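Local coordinates for protein glucose 1-dehydrogenase (Haloferax mediterranei, PDB 2B5W) that catalyses the zinc-dependent oxidation of D-glucose and several other aldose sugars, passing the electrons to NADP+ or, less readily, to NAD+, at residues A[183-196]-A[315-327]. The protein carries 1 engineered substitution. Sequence-based numbering, arbitrary orientation.
With K (potassium ion), chain F; NAP (NADP nicotinamide-adenine-dinucleotide phosphate), chain I.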
loop_
_atom_site.group_PDB
_atom_site.type_symbol
_atom_site.label_atom_id
_atom_site.label_comp_id
_atom_site.label_asym_id
_atom_site.label_seq_id
_atom_site.Cartn_x
_atom_site.Cartn_y
_atom_site.Cartn_z
ATOM N N SER A 183 16.541 14.380 -11.122
ATOM C CA SER A 183 15.606 14.741 -12.194
ATOM C C SER A 183 14.226 14.103 -11.991
ATOM O O SER A 183 13.221 14.690 -12.341
ATOM C CB SER A 183 16.180 14.431 -13.579
ATOM O OG SER A 183 16.389 13.061 -13.796
ATOM N N LEU A 184 14.182 12.887 -11.465
ATOM C CA LEU A 184 12.868 12.242 -11.256
ATOM C C LEU A 184 12.036 12.989 -10.187
ATOM O O LEU A 184 10.846 13.279 -10.361
ATOM C CB LEU A 184 13.017 10.750 -10.921
ATOM C CG LEU A 184 11.681 10.000 -10.762
ATOM C CD1 LEU A 184 10.836 10.033 -12.042
ATOM C CD2 LEU A 184 11.905 8.565 -10.256
ATOM N N GLY A 185 12.671 13.323 -9.075
ATOM C CA GLY A 185 11.994 14.050 -8.028
ATOM C C GLY A 185 11.522 15.412 -8.479
ATOM O O GLY A 185 10.406 15.796 -8.185
ATOM N N LEU A 186 12.333 16.142 -9.242
ATOM C CA LEU A 186 11.936 17.483 -9.632
ATOM C C LEU A 186 10.818 17.423 -10.682
ATOM O O LEU A 186 9.882 18.200 -10.653
ATOM C CB LEU A 186 13.118 18.284 -10.161
ATOM C CG LEU A 186 14.213 18.527 -9.117
ATOM C CD1 LEU A 186 15.405 19.199 -9.770
ATOM C CD2 LEU A 186 13.737 19.415 -8.023
ATOM N N LEU A 187 10.939 16.493 -11.635
ATOM C CA LEU A 187 9.847 16.293 -12.596
ATOM C C LEU A 187 8.540 15.956 -11.862
ATOM O O LEU A 187 7.467 16.510 -12.161
ATOM C CB LEU A 187 10.231 15.155 -13.547
ATOM C CG LEU A 187 9.505 14.921 -14.837
ATOM C CD1 LEU A 187 9.602 16.138 -15.723
ATOM C CD2 LEU A 187 10.156 13.690 -15.490
ATOM N N THR A 188 8.641 15.066 -10.883
ATOM C CA THR A 188 7.512 14.645 -10.108
ATOM C C THR A 188 6.879 15.812 -9.352
ATOM O O THR A 188 5.664 15.949 -9.313
ATOM C CB THR A 188 7.891 13.521 -9.166
ATOM O OG1 THR A 188 8.326 12.388 -9.931
ATOM C CG2 THR A 188 6.752 13.072 -8.357
ATOM N N LEU A 189 7.711 16.674 -8.780
ATOM C CA LEU A 189 7.193 17.825 -8.056
ATOM C C LEU A 189 6.338 18.734 -8.973
ATOM O O LEU A 189 5.270 19.185 -8.574
ATOM C CB LEU A 189 8.370 18.570 -7.429
ATOM C CG LEU A 189 8.043 19.766 -6.542
ATOM C CD1 LEU A 189 7.323 19.352 -5.307
ATOM C CD2 LEU A 189 9.352 20.526 -6.237
ATOM N N ALA A 190 6.813 19.023 -10.192
ATOM C CA ALA A 190 6.058 19.799 -11.151
ATOM C C ALA A 190 4.797 19.074 -11.579
ATOM O O ALA A 190 3.732 19.691 -11.735
ATOM C CB ALA A 190 6.896 20.130 -12.377
ATOM N N MET A 191 4.888 17.759 -11.751
ATOM C CA MET A 191 3.685 16.989 -12.034
ATOM C C MET A 191 2.630 17.083 -10.906
ATOM O O MET A 191 1.451 17.199 -11.156
ATOM C CB MET A 191 4.001 15.519 -12.311
ATOM C CG MET A 191 4.887 15.323 -13.529
ATOM S SD MET A 191 5.434 13.620 -13.744
ATOM C CE MET A 191 3.832 12.773 -13.890
ATOM N N LEU A 192 3.060 17.016 -9.663
ATOM C CA LEU A 192 2.155 17.108 -8.534
ATOM C C LEU A 192 1.512 18.490 -8.473
ATOM O O LEU A 192 0.356 18.614 -8.119
ATOM C CB LEU A 192 2.851 16.748 -7.204
ATOM C CG LEU A 192 3.250 15.279 -7.115
ATOM C CD1 LEU A 192 4.213 15.036 -5.967
ATOM C CD2 LEU A 192 2.021 14.357 -6.958
ATOM N N LYS A 193 2.237 19.525 -8.880
ATOM C CA LYS A 193 1.665 20.851 -8.861
ATOM C C LYS A 193 0.440 20.937 -9.755
ATOM O O LYS A 193 -0.501 21.693 -9.472
ATOM C CB LYS A 193 2.723 21.860 -9.313
ATOM C CG LYS A 193 2.286 23.299 -9.219
ATOM C CD LYS A 193 3.443 24.210 -9.528
ATOM C CE LYS A 193 3.049 25.687 -9.534
ATOM N NZ LYS A 193 2.955 26.168 -8.156
ATOM N N VAL A 194 0.476 20.207 -10.885
ATOM C CA VAL A 194 -0.617 20.249 -11.844
ATOM C C VAL A 194 -1.579 19.057 -11.786
ATOM O O VAL A 194 -2.540 18.990 -12.578
ATOM C CB VAL A 194 -0.117 20.477 -13.322
ATOM C CG1 VAL A 194 0.658 21.760 -13.413
ATOM C CG2 VAL A 194 0.687 19.309 -13.826
ATOM N N ASP A 195 -1.351 18.171 -10.823
ATOM C CA ASP A 195 -2.126 16.957 -10.655
ATOM C C ASP A 195 -3.593 17.300 -10.405
ATOM O O ASP A 195 -3.900 18.254 -9.691
ATOM C CB ASP A 195 -1.502 16.136 -9.507
ATOM C CG ASP A 195 -2.038 14.713 -9.358
ATOM O OD1 ASP A 195 -3.257 14.497 -9.271
ATOM O OD2 ASP A 195 -1.231 13.758 -9.221
ATOM N N ASP A 196 -4.483 16.516 -11.020
ATOM C CA ASP A 196 -5.925 16.660 -10.834
ATOM C C ASP A 196 -6.381 16.520 -9.367
ATOM O O ASP A 196 -7.476 16.964 -9.038
ATOM C CB ASP A 196 -6.694 15.621 -11.688
ATOM C CG ASP A 196 -6.573 15.848 -13.211
ATOM O OD1 ASP A 196 -6.297 16.975 -13.667
ATOM O OD2 ASP A 196 -6.772 14.912 -14.024
ATOM N N THR A 315 0.254 15.355 -19.571
ATOM C CA THR A 315 0.872 16.022 -18.439
ATOM C C THR A 315 1.966 16.976 -18.896
ATOM O O THR A 315 2.074 18.108 -18.424
ATOM C CB THR A 315 1.401 14.993 -17.486
ATOM O OG1 THR A 315 0.305 14.250 -16.912
ATOM C CG2 THR A 315 2.161 15.668 -16.289
ATOM N N PHE A 316 2.767 16.543 -19.879
ATOM C CA PHE A 316 3.818 17.410 -20.431
ATOM C C PHE A 316 3.311 18.787 -20.851
ATOM O O PHE A 316 3.917 19.806 -20.562
ATOM C CB PHE A 316 4.454 16.707 -21.624
ATOM C CG PHE A 316 5.556 17.489 -22.292
ATOM C CD1 PHE A 316 5.285 18.418 -23.209
ATOM C CD2 PHE A 316 6.872 17.163 -22.032
ATOM C CE1 PHE A 316 6.310 19.140 -23.822
ATOM C CE2 PHE A 316 7.903 17.844 -22.660
ATOM C CZ PHE A 316 7.608 18.808 -23.551
ATOM N N THR A 317 2.152 18.825 -21.517
ATOM C CA THR A 317 1.531 20.054 -21.980
ATOM C C THR A 317 1.189 21.056 -20.880
ATOM O O THR A 317 1.112 22.270 -21.089
ATOM C CB THR A 317 0.283 19.674 -22.795
ATOM O OG1 THR A 317 0.679 18.852 -23.918
ATOM C CG2 THR A 317 -0.346 20.831 -23.381
ATOM N N LYS A 318 1.015 20.521 -19.651
ATOM C CA LYS A 318 0.694 21.333 -18.496
ATOM C C LYS A 318 1.896 21.819 -17.692
ATOM O O LYS A 318 1.764 22.651 -16.789
ATOM C CB LYS A 318 -0.188 20.530 -17.550
ATOM C CG LYS A 318 -1.486 20.125 -18.140
ATOM C CD LYS A 318 -2.404 19.406 -17.136
ATOM C CE LYS A 318 -3.617 18.789 -17.830
ATOM N NZ LYS A 318 -4.206 17.580 -17.107
ATOM N N LEU A 319 3.055 21.279 -17.974
ATOM C CA LEU A 319 4.236 21.691 -17.203
ATOM C C LEU A 319 4.664 23.110 -17.621
ATOM O O LEU A 319 4.587 23.469 -18.789
ATOM C CB LEU A 319 5.374 20.684 -17.384
ATOM C CG LEU A 319 5.081 19.259 -16.945
ATOM C CD1 LEU A 319 6.215 18.343 -17.352
ATOM C CD2 LEU A 319 4.724 19.159 -15.532
ATOM N N PRO A 320 5.113 23.949 -16.693
ATOM C CA PRO A 320 5.522 25.307 -17.096
ATOM C C PRO A 320 6.718 25.332 -18.048
ATOM O O PRO A 320 7.629 24.491 -17.907
ATOM C CB PRO A 320 5.874 25.983 -15.770
ATOM C CG PRO A 320 5.344 25.149 -14.746
ATOM C CD PRO A 320 5.263 23.720 -15.253
ATOM N N LYS A 321 6.740 26.292 -18.996
ATOM C CA LYS A 321 7.845 26.334 -19.957
ATOM C C LYS A 321 9.141 26.644 -19.247
ATOM O O LYS A 321 10.166 26.062 -19.576
ATOM C CB LYS A 321 7.619 27.396 -21.027
ATOM C CG LYS A 321 6.861 26.824 -22.190
ATOM C CD LYS A 321 5.450 26.455 -21.796
ATOM C CE LYS A 321 4.624 25.987 -22.977
ATOM N NZ LYS A 321 3.396 25.273 -22.568
ATOM N N TRP A 322 9.113 27.523 -18.226
ATOM C CA TRP A 322 10.348 27.851 -17.500
ATOM C C TRP A 322 10.907 26.608 -16.846
ATOM O O TRP A 322 12.101 26.498 -16.709
ATOM C CB TRP A 322 10.172 28.958 -16.412
ATOM C CG TRP A 322 9.446 28.482 -15.190
ATOM C CD1 TRP A 322 8.103 28.584 -14.949
ATOM C CD2 TRP A 322 9.997 27.761 -14.059
ATOM N NE1 TRP A 322 7.799 27.995 -13.749
ATOM C CE2 TRP A 322 8.934 27.482 -13.174
ATOM C CE3 TRP A 322 11.270 27.329 -13.717
ATOM C CZ2 TRP A 322 9.103 26.772 -11.994
ATOM C CZ3 TRP A 322 11.452 26.640 -12.525
ATOM C CH2 TRP A 322 10.376 26.368 -11.678
ATOM N N PHE A 323 10.033 25.723 -16.371
ATOM C CA PHE A 323 10.455 24.553 -15.614
ATOM C C PHE A 323 11.170 23.581 -16.537
ATOM O O PHE A 323 12.219 23.066 -16.184
ATOM C CB PHE A 323 9.268 23.892 -14.910
ATOM C CG PHE A 323 9.578 22.523 -14.407
ATOM C CD1 PHE A 323 10.278 22.328 -13.227
ATOM C CD2 PHE A 323 9.275 21.419 -15.182
ATOM C CE1 PHE A 323 10.597 21.052 -12.794
ATOM C CE2 PHE A 323 9.617 20.175 -14.783
ATOM C CZ PHE A 323 10.274 19.954 -13.593
ATOM N N LEU A 324 10.579 23.319 -17.694
ATOM C CA LEU A 324 11.245 22.477 -18.692
ATOM C C LEU A 324 12.598 23.089 -19.127
ATOM O O LEU A 324 13.556 22.351 -19.367
ATOM C CB LEU A 324 10.338 22.230 -19.891
ATOM C CG LEU A 324 9.065 21.460 -19.577
ATOM C CD1 LEU A 324 8.179 21.451 -20.795
ATOM C CD2 LEU A 324 9.348 20.055 -19.125
ATOM N N GLU A 325 12.683 24.419 -19.225
ATOM C CA GLU A 325 13.938 25.082 -19.574
ATOM C C GLU A 325 14.985 24.872 -18.475
ATOM O O GLU A 325 16.127 24.541 -18.764
ATOM C CB GLU A 325 13.694 26.581 -19.812
ATOM C CG GLU A 325 12.842 26.908 -21.039
ATOM C CD GLU A 325 12.546 28.398 -21.187
ATOM O OE1 GLU A 325 12.695 29.168 -20.211
ATOM O OE2 GLU A 325 12.156 28.809 -22.297
ATOM N N ASP A 326 14.588 25.002 -17.207
ATOM C CA ASP A 326 15.547 24.929 -16.106
ATOM C C ASP A 326 15.943 23.498 -15.742
ATOM O O ASP A 326 17.051 23.217 -15.271
ATOM C CB ASP A 326 15.044 25.685 -14.882
ATOM C CG ASP A 326 14.955 27.197 -15.098
ATOM O OD1 ASP A 326 15.400 27.727 -16.138
ATOM O OD2 ASP A 326 14.451 27.933 -14.241
ATOM N N LEU A 327 15.030 22.561 -15.946
ATOM C CA LEU A 327 15.286 21.162 -15.673
ATOM C C LEU A 327 16.372 20.580 -16.555
ATOM O O LEU A 327 17.223 19.835 -16.073
ATOM C CB LEU A 327 13.985 20.354 -15.855
ATOM C CG LEU A 327 14.107 18.848 -15.530
ATOM C CD1 LEU A 327 14.077 18.613 -14.058
ATOM C CD2 LEU A 327 12.975 18.070 -16.246
HETATM K K K F . -1.633 14.915 -14.962
HETATM P PA NAP I . 19.391 10.836 -8.615
HETATM O O1A NAP I . 20.549 10.117 -8.109
HETATM O O2A NAP I . 19.733 11.830 -9.734
HETATM O O5B NAP I . 18.676 11.650 -7.469
HETATM C C5B NAP I . 18.570 11.224 -6.138
HETATM C C4B NAP I . 18.590 12.530 -5.376
HETATM O O4B NAP I . 18.249 12.249 -4.037
HETATM C C3B NAP I . 19.963 13.230 -5.383
HETATM O O3B NAP I . 19.910 14.543 -5.917
HETATM C C2B NAP I . 20.376 13.227 -3.910
HETATM O O2B NAP I . 20.986 14.426 -3.459
HETATM C C1B NAP I . 19.059 13.039 -3.195
HETATM N N9A NAP I . 19.237 12.355 -1.929
HETATM C C8A NAP I . 19.783 11.108 -1.734
HETATM N N7A NAP I . 19.773 10.843 -0.413
HETATM C C5A NAP I . 19.264 11.939 0.242
HETATM C C6A NAP I . 19.023 12.250 1.584
HETATM N N6A NAP I . 19.360 11.423 2.595
HETATM N N1A NAP I . 18.472 13.469 1.907
HETATM C C2A NAP I . 18.127 14.377 0.929
HETATM N N3A NAP I . 18.364 14.087 -0.404
HETATM C C4A NAP I . 18.903 12.888 -0.734
HETATM O O3 NAP I . 18.364 9.839 -9.315
HETATM P PN NAP I . 17.016 10.110 -10.170
HETATM O O1N NAP I . 16.269 11.304 -9.682
HETATM O O2N NAP I . 17.231 9.924 -11.640
HETATM O O5D NAP I . 16.403 8.797 -9.496
HETATM C C5D NAP I . 15.897 8.832 -8.176
HETATM C C4D NAP I . 15.712 7.417 -7.631
HETATM O O4D NAP I . 14.694 6.777 -8.406
HETATM C C3D NAP I . 16.961 6.539 -7.740
HETATM O O3D NAP I . 17.123 5.745 -6.582
HETATM C C2D NAP I . 16.672 5.689 -8.973
HETATM O O2D NAP I . 17.377 4.477 -9.044
HETATM C C1D NAP I . 15.160 5.502 -8.848
HETATM N N1N NAP I . 14.429 5.256 -10.097
HETATM C C2N NAP I . 13.505 4.259 -10.030
HETATM C C3N NAP I . 12.706 4.010 -11.110
HETATM C C7N NAP I . 11.599 3.022 -10.883
HETATM O O7N NAP I . 10.965 2.675 -12.073
HETATM N N7N NAP I . 11.325 2.573 -9.628
HETATM C C4N NAP I . 12.834 4.723 -12.308
HETATM C C5N NAP I . 13.774 5.745 -12.357
HETATM C C6N NAP I . 14.557 6.027 -11.228
HETATM P P2B NAP I . 22.626 14.643 -3.508
HETATM O O1X NAP I . 23.115 14.711 -4.861
HETATM O O2X NAP I . 22.806 15.955 -2.717
HETATM O O3X NAP I . 23.300 13.487 -2.762
#
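The ring of F323 takes the methyl of A190 over the centre of one face, a CH-pi contact with CB 3.6 Å from the ring centroid and 13° off its normal. At the ring's edge comes the backbone of L187, whose CA lies near F323 CZ, while the carbonyl oxygen of L186 approaches CZ obliquely at 3.4 Å; F323 CE2 also touches L187 CD1. With CG anti to the backbone N (chi1 166°), F323 throws its ring across to the facing helix; I217 of helix 213-220 also touches it. Cutting F323 back to alanine is likely to leave the A190 methyl without its ring partner and L187 CD1 with one neighbour fewer. One helical turn on, L327 divides its branches, CD1 against L186 CB and CD2 against L187 CD1 (3.9 Å), the two leucines L187 and L327 crossing at about a right angle. Towards the other end, L319 sets CD2 against A190 CB (4.0 Å) and the backbone N of M191. M191 lays CG across the methyl of T315, 3.9 Å from CG2; the other branch, OG1, binds a potassium ion at 2.8 Å and is hydrogen-bonded to E156. Near this end V194 sets CG1 3.7 Å from the carbonyl oxygen of K318 and CG2 against K318 CB. No hydrogen bond joins the segments: helices 183-194 and 321-327 run antiparallel (179°, axes 11.3 Å apart) on apolar packing. The N-terminus of helix 183-194 meets NADP, L184 N donating to phosphate oxygen O1N, as in the dinucleotide-binding beta-alpha turn of a Rossmann fold.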